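Local coordinates for pectinesterase A (Erwinia chrysanthemi, PDB 2NTP), which hydrolyses the methyl esters of pectin galacturonosyl units, releasing methanol, probably as the first step in maceration and soft-rotting of plant tissue, at residues S159-D167 / Q330-P339; I262-D273 / S299-G310. All coordinates share one frame; numbering follows the deposited sequence.

Contact 1 of 2, residues S159-D167 / Q330-P339; sequences SGGRSFFSD and QSKVLGDWTP
The C-terminal helix 330-334 and the turn and tail that follow it pack here against the outward side of strand 162-166, a middle strand of the long parallel sheet in this right-handed beta-helix. Strand and helix segments run at 145° with axes 10.1 Å apart, a gap filled by side chains. Of the strand residues, Arg162 and Phe164 point toward the tail and carry most of the contact, while Phe165 faces the other way and stacks with Phe144 and Phe185. Phe164 has its CG anti to the backbone N (chi1 179°), which lays the ring among Leu334, Gln330 and Pro339: Pro339 CG approaches Phe164 CD2 to 3.5 Å, and Leu334 CD1 lies 4.1 Å from Phe164 CB. The six-membered ring of Trp337 comes obliquely against the same carbon, its CH2 3.9 Å from Phe164 CB, and takes Pro339 CG over one face. At the strand's start the chain of Arg162 is bent at chi2 and chi3, curling its guanidinium round to the helix end. There NH2 of Arg162 donates to Leu334 O at 3.0 Å, and it also forms a salt bridge with Asp336 OD1 at 2.7 Å, both acceptors lying close to the guanidinium plane. Trp337 CB sits over one face of the group, 3.3 Å from Arg162 NH2. A water joins Arg162 NH1 to Asp336 OD1, and NH1 has a second carboxylate partner in Asp140. Leu334 O also accepts from Trp337 N, closing the type II' turn in which Gly335 has positive phi. One carbonyl thus serves both the turn and the arginine, and the two carboxylates would be expected to stabilise the guanidinium's positive charge: apolar packing seats the tail, while directed polar bonds fix the turn against the strand.

Contact 2 of 2, residues I262-D273 / S299-G310; sequences IGQTVFLNTSMD and SRFFEYKSYGAG
Neighbouring coils of the parallel beta-helix meet here: strands 264-268 and 300-304 run side by side, their axes 4.6 Å apart at closest approach and only 7° from parallel, the latter being the outermost strand of its sheet. The backbone ladder passes from one strand to the other and back, as in Phe302 N to Thr265 O (3.1 Å) and Phe267 N to Phe302 O (3.0 Å). At its start Arg300 grips Ile262 O side-on with both NE and NH2, the oxygen near the guanidinium plane and NH2 at 2.9 Å; CB of Gln264 lies over one face of the group. Arg300 NH1 bonds to Gln216 O in a preceding coil. At the other end Ser271 CB sits over one face of the Tyr307 ring, 3.7 Å from its centroid, in a CH-pi contact. Tyr307 CG stands between its own backbone N and carbonyl carbon (chi1 62°), which turns the ring over Ser271, and a water links Tyr307 OH to Asn269 O. Met272, extended beyond CG, packs its methyl against Glu303 and Ser306: CE is 3.4 Å from Glu303 OE2, which is held by Ser306 OG at 2.8 Å, while Glu303 OE1 pairs with Arg317. Backbone bonds therefore set the coil-to-coil register, and Arg300 adds a side-chain clamp on Ile262 O where the ladder begins.

Overall arrangement
From the N terminus the chain winds through successive coils and reaches strand 162-166, the first half of contact 1. It continues through strands 182-186 and 220-223 to 264-268, where contact 2 begins, and returns to the same sheet 36 residues on, Arg300 lying beside Gln264, closing a single coil. Only afterwards does the chain turn back, so that 330-339 closes the much longer loop of contact 1, which encloses contact 2 entirely. The two do not touch: their centres are 18 Å apart and their nearest atoms about 7 Å. Contact 2 joins successive coils near the sheet's end; contact 1 brings the C-terminal tail back over its middle.

Contact 1 of 2, residues S159-D167 / Q330-P339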
loop_
_atom_site.group_PDB
_atom_site.type_symbol
_atom_site.label_atom_id
_atom_site.label_comp_id
_atom_site.label_asym_id
_atom_site.label_seq_id
_atom_site.Cartn_x
_atom_site.Cartn_y
_atom_site.Cartn_z
ATOM N N SER A 159 -0.372 8.163 -1.302
ATOM C CA SER A 159 -0.378 9.595 -1.002
ATOM C C SER A 159 -1.151 10.373 -2.072
ATOM O O SER A 159 -1.567 9.803 -3.072
ATOM C CB SER A 159 1.065 10.104 -0.897
ATOM O OG SER A 159 1.121 11.431 -0.401
ATOM N N GLY A 160 -1.359 11.664 -1.837
ATOM C CA GLY A 160 -1.977 12.552 -2.824
ATOM C C GLY A 160 -3.442 12.304 -3.125
ATOM O O GLY A 160 -4.299 12.458 -2.258
ATOM N N GLY A 161 -3.724 11.928 -4.371
ATOM C CA GLY A 161 -5.089 11.884 -4.877
ATOM C C GLY A 161 -5.811 10.568 -4.661
ATOM O O GLY A 161 -5.660 9.926 -3.617
ATOM N N ARG A 162 -6.588 10.170 -5.665
ATOM C CA ARG A 162 -7.450 8.996 -5.570
ATOM C C ARG A 162 -6.834 7.780 -6.236
ATOM O O ARG A 162 -6.299 7.860 -7.338
ATOM C CB ARG A 162 -8.821 9.278 -6.193
ATOM C CG ARG A 162 -9.423 10.602 -5.769
ATOM C CD ARG A 162 -9.344 11.607 -6.913
ATOM N NE ARG A 162 -10.638 11.719 -7.548
ATOM C CZ ARG A 162 -10.905 12.387 -8.667
ATOM N NH1 ARG A 162 -9.956 13.022 -9.354
ATOM N NH2 ARG A 162 -12.150 12.400 -9.102
ATOM N N SER A 163 -6.911 6.649 -5.546
ATOM C CA SER A 163 -6.501 5.374 -6.116
ATOM C C SER A 163 -7.595 4.352 -5.848
ATOM O O SER A 163 -8.314 4.450 -4.855
ATOM C CB SER A 163 -5.188 4.907 -5.498
ATOM O OG SER A 163 -5.309 4.884 -4.093
ATOM N N PHE A 164 -7.713 3.377 -6.740
ATOM C CA PHE A 164 -8.732 2.338 -6.600
ATOM C C PHE A 164 -8.086 0.984 -6.830
ATOM O O PHE A 164 -7.387 0.784 -7.826
ATOM C CB PHE A 164 -9.884 2.584 -7.586
ATOM C CG PHE A 164 -10.977 1.538 -7.538
ATOM C CD1 PHE A 164 -11.616 1.219 -6.342
ATOM C CD2 PHE A 164 -11.382 0.895 -8.702
ATOM C CE1 PHE A 164 -12.632 0.254 -6.302
ATOM C CE2 PHE A 164 -12.402 -0.066 -8.678
ATOM C CZ PHE A 164 -13.024 -0.387 -7.476
ATOM N N PHE A 165 -8.298 0.079 -5.878
ATOM C CA PHE A 165 -7.749 -1.270 -5.913
ATOM C C PHE A 165 -8.903 -2.254 -5.924
ATOM O O PHE A 165 -9.763 -2.223 -5.046
ATOM C CB PHE A 165 -6.854 -1.509 -4.695
ATOM C CG PHE A 165 -5.662 -0.596 -4.638
ATOM C CD1 PHE A 165 -5.786 0.704 -4.144
ATOM C CD2 PHE A 165 -4.417 -1.035 -5.078
ATOM C CE1 PHE A 165 -4.688 1.556 -4.100
ATOM C CE2 PHE A 165 -3.307 -0.193 -5.031
ATOM C CZ PHE A 165 -3.445 1.107 -4.546
ATOM N N SER A 166 -8.912 -3.121 -6.929
ATOM C CA SER A 166 -10.046 -4.004 -7.172
ATOM C C SER A 166 -9.559 -5.421 -7.437
ATOM O O SER A 166 -8.616 -5.615 -8.208
ATOM C CB SER A 166 -10.838 -3.481 -8.373
ATOM O OG SER A 166 -11.851 -4.386 -8.781
ATOM N N ASP A 167 -10.204 -6.404 -6.803
ATOM C CA ASP A 167 -9.871 -7.824 -6.986
ATOM C C ASP A 167 -8.387 -8.049 -6.726
ATOM O O ASP A 167 -7.686 -8.705 -7.506
ATOM C CB ASP A 167 -10.264 -8.320 -8.392
ATOM C CG ASP A 167 -11.720 -8.034 -8.739
ATOM O OD1 ASP A 167 -12.556 -7.853 -7.826
ATOM O OD2 ASP A 167 -12.031 -7.994 -9.948
ATOM N N GLN A 330 -18.598 3.851 -3.911
ATOM C CA GLN A 330 -17.549 4.185 -4.877
ATOM C C GLN A 330 -17.753 5.581 -5.482
ATOM O O GLN A 330 -16.802 6.353 -5.621
ATOM C CB GLN A 330 -17.462 3.128 -5.979
ATOM C CG GLN A 330 -16.323 3.369 -6.963
ATOM C CD GLN A 330 -16.297 2.368 -8.086
ATOM O OE1 GLN A 330 -16.366 1.160 -7.863
ATOM N NE2 GLN A 330 -16.187 2.864 -9.313
ATOM N N SER A 331 -18.999 5.903 -5.822
ATOM C CA SER A 331 -19.335 7.204 -6.397
ATOM C C SER A 331 -18.926 8.368 -5.488
ATOM O O SER A 331 -18.365 9.365 -5.955
ATOM C CB SER A 331 -20.833 7.275 -6.708
ATOM O OG SER A 331 -21.188 8.550 -7.209
ATOM N N LYS A 332 -19.202 8.236 -4.194
ATOM C CA LYS A 332 -18.892 9.302 -3.240
ATOM C C LYS A 332 -17.398 9.395 -2.945
ATOM O O LYS A 332 -16.843 10.490 -2.874
ATOM C CB LYS A 332 -19.681 9.127 -1.945
ATOM C CG LYS A 332 -21.174 9.337 -2.117
ATOM C CD LYS A 332 -21.787 9.985 -0.900
ATOM C CE LYS A 332 -23.218 10.416 -1.185
ATOM N NZ LYS A 332 -23.600 11.589 -0.354
ATOM N N VAL A 333 -16.753 8.242 -2.787
ATOM C CA VAL A 333 -15.334 8.203 -2.433
ATOM C C VAL A 333 -14.452 8.700 -3.582
ATOM O O VAL A 333 -13.494 9.446 -3.358
ATOM C CB VAL A 333 -14.900 6.789 -1.962
ATOM C CG1 VAL A 333 -13.406 6.747 -1.657
ATOM C CG2 VAL A 333 -15.694 6.384 -0.728
ATOM N N LEU A 334 -14.788 8.305 -4.809
ATOM C CA LEU A 334 -13.953 8.648 -5.972
ATOM C C LEU A 334 -14.420 9.890 -6.738
ATOM O O LEU A 334 -13.729 10.366 -7.640
ATOM C CB LEU A 334 -13.807 7.445 -6.910
ATOM C CG LEU A 334 -13.153 6.186 -6.327
ATOM C CD1 LEU A 334 -13.079 5.118 -7.396
ATOM C CD2 LEU A 334 -11.756 6.463 -5.750
ATOM N N GLY A 335 -15.594 10.402 -6.380
ATOM C CA GLY A 335 -16.128 11.611 -7.003
ATOM C C GLY A 335 -16.384 11.449 -8.488
ATOM O O GLY A 335 -17.035 10.488 -8.917
ATOM N N ASP A 336 -15.856 12.385 -9.277
ATOM C CA ASP A 336 -16.110 12.401 -10.719
ATOM C C ASP A 336 -15.266 11.404 -11.529
ATOM O O ASP A 336 -15.319 11.395 -12.763
ATOM C CB ASP A 336 -16.009 13.830 -11.298
ATOM C CG ASP A 336 -14.593 14.418 -11.250
ATOM O OD1 ASP A 336 -13.624 13.724 -10.874
ATOM O OD2 ASP A 336 -14.449 15.611 -11.608
ATOM N N TRP A 337 -14.494 10.569 -10.836
ATOM C CA TRP A 337 -13.637 9.602 -11.509
ATOM C C TRP A 337 -14.248 8.206 -11.519
ATOM O O TRP A 337 -14.535 7.634 -10.465
ATOM C CB TRP A 337 -12.237 9.572 -10.876
ATOM C CG TRP A 337 -11.338 8.505 -11.444
ATOM C CD1 TRP A 337 -11.104 8.242 -12.767
ATOM C CD2 TRP A 337 -10.543 7.568 -10.704
ATOM N NE1 TRP A 337 -10.224 7.192 -12.894
ATOM C CE2 TRP A 337 -9.859 6.765 -11.644
ATOM C CE3 TRP A 337 -10.340 7.331 -9.336
ATOM C CZ2 TRP A 337 -8.990 5.738 -11.263
ATOM C CZ3 TRP A 337 -9.473 6.309 -8.955
ATOM C CH2 TRP A 337 -8.812 5.524 -9.916
ATOM N N THR A 338 -14.435 7.667 -12.721
ATOM C CA THR A 338 -14.829 6.275 -12.896
ATOM C C THR A 338 -13.624 5.498 -13.427
ATOM O O THR A 338 -13.231 5.677 -14.586
ATOM C CB THR A 338 -16.019 6.133 -13.871
ATOM O OG1 THR A 338 -17.124 6.909 -13.392
ATOM C CG2 THR A 338 -16.443 4.671 -13.994
ATOM N N PRO A 339 -13.012 4.656 -12.570
ATOM C CA PRO A 339 -11.865 3.862 -13.005
ATOM C C PRO A 339 -12.230 2.969 -14.185
ATOM O O PRO A 339 -13.201 2.210 -14.115
ATOM C CB PRO A 339 -11.529 3.016 -11.769
ATOM C CG PRO A 339 -12.081 3.795 -10.619
ATOM C CD PRO A 339 -13.339 4.421 -11.152
HETATM O O HOH W 1 -10.999 14.483 -11.869
#

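Contact 2 of 2, residues I262-D273 / S299-G310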
loop_
_atom_site.group_PDB
_atom_site.type_symbol
_atom_site.label_atom_id
_atom_site.label_comp_id
_atom_site.label_asym_id
_atom_site.label_seq_id
_atom_site.Cartn_x
_atom_site.Cartn_y
_atom_site.Cartn_z
ATOM N N ILE A 262 -5.032 13.453 10.793
ATOM C CA ILE A 262 -5.930 12.659 11.626
ATOM C C ILE A 262 -6.582 11.629 10.708
ATOM O O ILE A 262 -7.636 11.866 10.103
ATOM C CB ILE A 262 -6.951 13.553 12.381
ATOM C CG1 ILE A 262 -6.215 14.467 13.374
ATOM C CG2 ILE A 262 -7.982 12.708 13.123
ATOM C CD1 ILE A 262 -6.974 15.729 13.742
ATOM N N GLY A 263 -5.913 10.485 10.603
ATOM C CA GLY A 263 -6.191 9.515 9.549
ATOM C C GLY A 263 -7.559 8.877 9.597
ATOM O O GLY A 263 -8.164 8.760 10.664
ATOM N N GLN A 264 -8.041 8.480 8.422
ATOM C CA GLN A 264 -9.295 7.750 8.298
ATOM C C GLN A 264 -9.055 6.363 7.719
ATOM O O GLN A 264 -8.413 6.227 6.679
ATOM C CB GLN A 264 -10.295 8.510 7.415
ATOM C CG GLN A 264 -11.618 7.766 7.202
ATOM C CD GLN A 264 -12.454 8.368 6.090
ATOM O OE1 GLN A 264 -12.293 8.027 4.916
ATOM N NE2 GLN A 264 -13.361 9.273 6.459
ATOM N N THR A 265 -9.565 5.347 8.410
ATOM C CA THR A 265 -9.701 4.009 7.842
ATOM C C THR A 265 -11.110 3.538 8.144
ATOM O O THR A 265 -11.526 3.509 9.310
ATOM C CB THR A 265 -8.699 2.996 8.437
ATOM O OG1 THR A 265 -7.364 3.424 8.160
ATOM C CG2 THR A 265 -8.909 1.620 7.824
ATOM N N VAL A 266 -11.844 3.191 7.087
ATOM C CA VAL A 266 -13.202 2.667 7.231
ATOM C C VAL A 266 -13.305 1.310 6.544
ATOM O O VAL A 266 -12.926 1.169 5.373
ATOM C CB VAL A 266 -14.259 3.642 6.664
ATOM C CG1 VAL A 266 -15.661 3.081 6.872
ATOM C CG2 VAL A 266 -14.137 5.014 7.328
ATOM N N PHE A 267 -13.792 0.318 7.291
ATOM C CA PHE A 267 -14.069 -1.017 6.763
ATOM C C PHE A 267 -15.571 -1.182 6.613
ATOM O O PHE A 267 -16.315 -0.969 7.570
ATOM C CB PHE A 267 -13.549 -2.106 7.705
ATOM C CG PHE A 267 -12.053 -2.210 7.755
ATOM C CD1 PHE A 267 -11.320 -1.469 8.681
ATOM C CD2 PHE A 267 -11.367 -3.062 6.886
ATOM C CE1 PHE A 267 -9.933 -1.565 8.732
ATOM C CE2 PHE A 267 -9.979 -3.162 6.931
ATOM C CZ PHE A 267 -9.261 -2.411 7.858
ATOM N N LEU A 268 -16.010 -1.574 5.419
ATOM C CA LEU A 268 -17.423 -1.883 5.191
ATOM C C LEU A 268 -17.604 -3.272 4.596
ATOM O O LEU A 268 -16.918 -3.633 3.639
ATOM C CB LEU A 268 -18.090 -0.840 4.291
ATOM C CG LEU A 268 -18.002 0.628 4.717
ATOM C CD1 LEU A 268 -16.915 1.326 3.908
ATOM C CD2 LEU A 268 -19.341 1.318 4.522
ATOM N N ASN A 269 -18.527 -4.043 5.175
ATOM C CA ASN A 269 -18.879 -5.378 4.666
ATOM C C ASN A 269 -17.648 -6.257 4.409
ATOM O O ASN A 269 -17.528 -6.906 3.360
ATOM C CB ASN A 269 -19.734 -5.248 3.395
ATOM C CG ASN A 269 -21.018 -4.461 3.631
ATOM O OD1 ASN A 269 -21.217 -3.380 3.064
ATOM N ND2 ASN A 269 -21.892 -4.999 4.476
ATOM N N THR A 270 -16.743 -6.279 5.382
ATOM C CA THR A 270 -15.459 -6.953 5.234
ATOM C C THR A 270 -15.296 -8.076 6.261
ATOM O O THR A 270 -15.613 -7.899 7.434
ATOM C CB THR A 270 -14.306 -5.917 5.295
ATOM O OG1 THR A 270 -14.315 -5.156 4.084
ATOM C CG2 THR A 270 -12.940 -6.584 5.447
ATOM N N SER A 271 -14.823 -9.234 5.804
ATOM C CA SER A 271 -14.571 -10.355 6.708
ATOM C C SER A 271 -13.239 -10.168 7.423
ATOM O O SER A 271 -12.297 -9.605 6.866
ATOM C CB SER A 271 -14.601 -11.697 5.975
ATOM O OG SER A 271 -13.534 -11.820 5.065
ATOM N N MET A 272 -13.174 -10.635 8.664
ATOM C CA MET A 272 -11.961 -10.516 9.465
ATOM C C MET A 272 -11.763 -11.787 10.258
ATOM O O MET A 272 -12.660 -12.201 10.993
ATOM C CB MET A 272 -12.067 -9.336 10.432
ATOM C CG MET A 272 -12.233 -7.988 9.772
ATOM S SD MET A 272 -12.618 -6.694 10.953
ATOM C CE MET A 272 -12.713 -5.301 9.833
ATOM N N ASP A 273 -10.592 -12.401 10.120
ATOM C CA ASP A 273 -10.235 -13.530 10.976
ATOM C C ASP A 273 -9.819 -13.039 12.363
ATOM O O ASP A 273 -9.667 -11.829 12.590
ATOM C CB ASP A 273 -9.138 -14.387 10.342
ATOM C CG ASP A 273 -9.185 -15.844 10.808
ATOM O OD1 ASP A 273 -9.972 -16.186 11.731
ATOM O OD2 ASP A 273 -8.431 -16.659 10.241
ATOM N N SER A 299 -9.114 9.428 16.242
ATOM C CA SER A 299 -8.907 9.258 14.807
ATOM C C SER A 299 -10.198 8.790 14.132
ATOM O O SER A 299 -11.156 8.417 14.814
ATOM C CB SER A 299 -7.774 8.260 14.560
ATOM O OG SER A 299 -6.621 8.630 15.301
ATOM N N ARG A 300 -10.219 8.804 12.801
ATOM C CA ARG A 300 -11.433 8.480 12.044
ATOM C C ARG A 300 -11.445 7.001 11.664
ATOM O O ARG A 300 -11.291 6.633 10.496
ATOM C CB ARG A 300 -11.586 9.396 10.823
ATOM C CG ARG A 300 -11.794 10.864 11.180
ATOM C CD ARG A 300 -11.848 11.743 9.946
ATOM N NE ARG A 300 -10.526 11.993 9.375
ATOM C CZ ARG A 300 -10.312 12.631 8.227
ATOM N NH1 ARG A 300 -11.336 13.077 7.506
ATOM N NH2 ARG A 300 -9.078 12.816 7.791
ATOM N N PHE A 301 -11.621 6.167 12.686
ATOM C CA PHE A 301 -11.550 4.714 12.558
ATOM C C PHE A 301 -12.934 4.099 12.752
ATOM O O PHE A 301 -13.493 4.154 13.857
ATOM C CB PHE A 301 -10.603 4.143 13.619
ATOM C CG PHE A 301 -9.137 4.467 13.413
ATOM C CD1 PHE A 301 -8.652 4.958 12.204
ATOM C CD2 PHE A 301 -8.227 4.218 14.443
ATOM C CE1 PHE A 301 -7.287 5.228 12.036
ATOM C CE2 PHE A 301 -6.860 4.477 14.282
ATOM C CZ PHE A 301 -6.392 4.984 13.076
ATOM N N PHE A 302 -13.488 3.516 11.687
ATOM C CA PHE A 302 -14.857 2.985 11.734
ATOM C C PHE A 302 -15.026 1.664 11.005
ATOM O O PHE A 302 -14.264 1.342 10.095
ATOM C CB PHE A 302 -15.851 3.991 11.144
ATOM C CG PHE A 302 -15.839 5.334 11.816
ATOM C CD1 PHE A 302 -16.535 5.537 13.007
ATOM C CD2 PHE A 302 -15.143 6.398 11.254
ATOM C CE1 PHE A 302 -16.526 6.786 13.632
ATOM C CE2 PHE A 302 -15.126 7.649 11.875
ATOM C CZ PHE A 302 -15.820 7.839 13.065
ATOM N N GLU A 303 -16.054 0.917 11.407
ATOM C CA GLU A 303 -16.464 -0.301 10.723
ATOM C C GLU A 303 -17.956 -0.269 10.416
ATOM O O GLU A 303 -18.726 0.441 11.068
ATOM C CB GLU A 303 -16.168 -1.532 11.575
ATOM C CG GLU A 303 -14.705 -1.892 11.683
ATOM C CD GLU A 303 -14.475 -2.952 12.732
ATOM O OE1 GLU A 303 -14.246 -2.585 13.901
ATOM O OE2 GLU A 303 -14.551 -4.149 12.391
ATOM N N TYR A 304 -18.351 -1.058 9.426
ATOM C CA TYR A 304 -19.751 -1.258 9.114
ATOM C C TYR A 304 -19.938 -2.705 8.687
ATOM O O TYR A 304 -19.372 -3.142 7.692
ATOM C CB TYR A 304 -20.208 -0.302 8.010
ATOM C CG TYR A 304 -21.667 -0.465 7.627
ATOM C CD1 TYR A 304 -22.686 0.016 8.451
ATOM C CD2 TYR A 304 -22.024 -1.097 6.436
ATOM C CE1 TYR A 304 -24.025 -0.129 8.096
ATOM C CE2 TYR A 304 -23.362 -1.246 6.069
ATOM C CZ TYR A 304 -24.355 -0.761 6.904
ATOM O OH TYR A 304 -25.678 -0.912 6.542
ATOM N N LYS A 305 -20.709 -3.441 9.480
ATOM C CA LYS A 305 -21.072 -4.830 9.189
ATOM C C LYS A 305 -19.874 -5.737 8.877
ATOM O O LYS A 305 -19.900 -6.526 7.928
ATOM C CB LYS A 305 -22.152 -4.887 8.094
ATOM C CG LYS A 305 -23.427 -4.164 8.515
ATOM C CD LYS A 305 -24.579 -4.389 7.559
ATOM C CE LYS A 305 -25.872 -3.870 8.176
ATOM N NZ LYS A 305 -27.068 -4.117 7.319
ATOM N N SER A 306 -18.824 -5.619 9.689
ATOM C CA SER A 306 -17.737 -6.583 9.636
ATOM C C SER A 306 -18.288 -7.956 10.023
ATOM O O SER A 306 -19.283 -8.057 10.744
ATOM C CB SER A 306 -16.594 -6.183 10.566
ATOM O OG SER A 306 -16.042 -4.933 10.198
ATOM N N TYR A 307 -17.658 -9.008 9.522
ATOM C CA TYR A 307 -18.040 -10.364 9.903
ATOM C C TYR A 307 -16.796 -11.243 10.025
ATOM O O TYR A 307 -15.681 -10.780 9.775
ATOM C CB TYR A 307 -19.103 -10.936 8.947
ATOM C CG TYR A 307 -18.671 -11.076 7.505
ATOM C CD1 TYR A 307 -18.579 -9.958 6.669
ATOM C CD2 TYR A 307 -18.383 -12.327 6.969
ATOM C CE1 TYR A 307 -18.183 -10.085 5.336
ATOM C CE2 TYR A 307 -17.998 -12.469 5.638
ATOM C CZ TYR A 307 -17.897 -11.343 4.830
ATOM O OH TYR A 307 -17.501 -11.484 3.514
ATOM N N GLY A 308 -16.978 -12.490 10.445
ATOM C CA GLY A 308 -15.843 -13.362 10.759
ATOM C C GLY A 308 -15.389 -13.183 12.197
ATOM O O GLY A 308 -15.794 -12.232 12.869
ATOM N N ALA A 309 -14.524 -14.087 12.659
ATOM C CA ALA A 309 -14.146 -14.154 14.073
ATOM C C ALA A 309 -13.482 -12.890 14.636
ATOM O O ALA A 309 -13.542 -12.643 15.843
ATOM C CB ALA A 309 -13.285 -15.383 14.338
ATOM N N GLY A 310 -12.866 -12.088 13.770
ATOM C CA GLY A 310 -12.238 -10.833 14.204
ATOM C C GLY A 310 -13.186 -9.648 14.274
ATOM O O GLY A 310 -12.773 -8.531 14.587
HETATM O O HOH W 2 -16.425 -9.299 2.266
HETATM O O HOH W 3 -21.508 -7.406 5.769
HETATM O O HOH W 4 -16.507 -4.303 7.568
#